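Local structure of acetylornithine aminotransferase (Aquifex aeolicus, 2EH6) at residues Glu289-Leu292 / Pro293-Arg296. The protein catalyses the pyridoxal-phosphate-dependent transfer of an amino group from N(2)-acetyl-L-ornithine to 2-oxoglutarate, a step of arginine biosynthesis. Sequence-based numbering, arbitrary orientation.
Sequences EKLL and PHVR
In R296, CG lies anti to the carbonyl carbon (chi1 -72°), and a bend at chi3 (-70°) turns the guanidinium back along the helix toward L292. One face of the group then covers the L292 carbonyl, with L292 O 3.8 Å from the plane and over its centre. The CA of P293 meets the same face nearer the rim. R296 NH1 also passes 3.8 Å from L292 CB. Its hydrogen bond goes elsewhere, to the backbone O of G222, with a weak, long ion pair to E223. With an alanine in its place, G222 O would probably lose this donor and the L292 carbonyl its cover. That carbonyl is held within the helix too, since R296 N donates to L292 O at 3.0 Å. One residue back, V295 N bonds to L291 O at 2.8 Å, with an N-H...O angle of 163°. V295 CG2 lies 3.3 Å from L291 O and near L291 CB. L291 CD2 comes within 4.0 Å of H294 ND1, the two side chains crossing at about a right angle. P293 has no N-H to give, and its CD sits tightly against L292 CB at 3.3 Å. Neither P293 N nor H294 N makes the usual bond to the residue four back. This is a proline kink within the long helix 275-308, with regular i to i+4 bonding resuming at V295.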
loop_
_atom_site.group_PDB
_atom_site.type_symbol
_atom_site.label_atom_id
_atom_site.label_comp_id
_atom_site.label_asym_id
_atom_site.label_seq_id
_atom_site.Cartn_x
_atom_site.Cartn_y
_atom_site.Cartn_z
ATOM N N GLU A 289 13.068 4.640 20.335
ATOM C CA GLU A 289 14.253 5.417 20.659
ATOM C C GLU A 289 14.730 5.123 22.080
ATOM O O GLU A 289 15.914 5.234 22.371
ATOM C CB GLU A 289 13.997 6.914 20.457
ATOM C CG GLU A 289 12.773 7.457 21.135
ATOM C CD GLU A 289 12.468 8.874 20.689
ATOM O OE1 GLU A 289 12.358 9.093 19.461
ATOM O OE2 GLU A 289 12.337 9.764 21.557
ATOM N N LYS A 290 13.810 4.725 22.955
ATOM C CA LYS A 290 14.165 4.389 24.334
ATOM C C LYS A 290 14.795 2.997 24.394
ATOM O O LYS A 290 15.518 2.670 25.335
ATOM C CB LYS A 290 12.925 4.399 25.229
ATOM C CG LYS A 290 12.201 5.731 25.321
ATOM C CD LYS A 290 10.947 5.587 26.172
ATOM C CE LYS A 290 10.083 6.837 26.123
ATOM N NZ LYS A 290 8.830 6.660 26.913
ATOM N N LEU A 291 14.514 2.184 23.379
ATOM C CA LEU A 291 15.016 0.814 23.302
ATOM C C LEU A 291 16.354 0.644 22.593
ATOM O O LEU A 291 16.989 -0.408 22.709
ATOM C CB LEU A 291 13.980 -0.072 22.597
ATOM C CG LEU A 291 12.687 -0.415 23.338
ATOM C CD1 LEU A 291 11.674 -0.991 22.354
ATOM C CD2 LEU A 291 12.984 -1.407 24.459
ATOM N N LEU A 292 16.784 1.665 21.858
ATOM C CA LEU A 292 18.034 1.588 21.110
ATOM C C LEU A 292 19.204 0.981 21.888
ATOM O O LEU A 292 19.848 0.037 21.418
ATOM C CB LEU A 292 18.403 2.973 20.559
ATOM C CG LEU A 292 17.402 3.545 19.542
ATOM C CD1 LEU A 292 17.917 4.873 18.992
ATOM C CD2 LEU A 292 17.200 2.544 18.397
ATOM N N PRO A 293 19.500 1.506 23.088
ATOM C CA PRO A 293 20.616 0.930 23.845
ATOM C C PRO A 293 20.384 -0.564 24.100
ATOM O O PRO A 293 21.313 -1.370 24.007
ATOM C CB PRO A 293 20.615 1.747 25.134
ATOM C CG PRO A 293 20.070 3.077 24.689
ATOM C CD PRO A 293 18.930 2.667 23.793
ATOM N N HIS A 294 19.141 -0.928 24.410
ATOM C CA HIS A 294 18.798 -2.325 24.666
ATOM C C HIS A 294 18.973 -3.178 23.416
ATOM O O HIS A 294 19.510 -4.284 23.480
ATOM C CB HIS A 294 17.358 -2.446 25.159
ATOM C CG HIS A 294 17.149 -1.924 26.545
ATOM N ND1 HIS A 294 15.919 -1.943 27.169
ATOM C CD2 HIS A 294 18.009 -1.363 27.427
ATOM C CE1 HIS A 294 16.031 -1.414 28.374
ATOM N NE2 HIS A 294 17.290 -1.054 28.555
ATOM N N VAL A 295 18.507 -2.665 22.281
ATOM C CA VAL A 295 18.637 -3.381 21.018
ATOM C C VAL A 295 20.106 -3.711 20.774
ATOM O O VAL A 295 20.452 -4.838 20.426
ATOM C CB VAL A 295 18.103 -2.530 19.843
ATOM C CG1 VAL A 295 18.400 -3.210 18.521
ATOM C CG2 VAL A 295 16.605 -2.315 20.007
ATOM N N ARG A 296 20.967 -2.716 20.966
ATOM C CA ARG A 296 22.399 -2.894 20.766
ATOM C C ARG A 296 22.994 -3.956 21.683
ATOM O O ARG A 296 23.759 -4.808 21.231
ATOM C CB ARG A 296 23.141 -1.567 20.980
ATOM C CG ARG A 296 22.925 -0.535 19.874
ATOM C CD ARG A 296 23.927 0.617 19.983
ATOM N NE ARG A 296 23.686 1.472 21.143
ATOM C CZ ARG A 296 22.857 2.514 21.151
ATOM N NH1 ARG A 296 22.183 2.840 20.057
ATOM N NH2 ARG A 296 22.712 3.241 22.252
#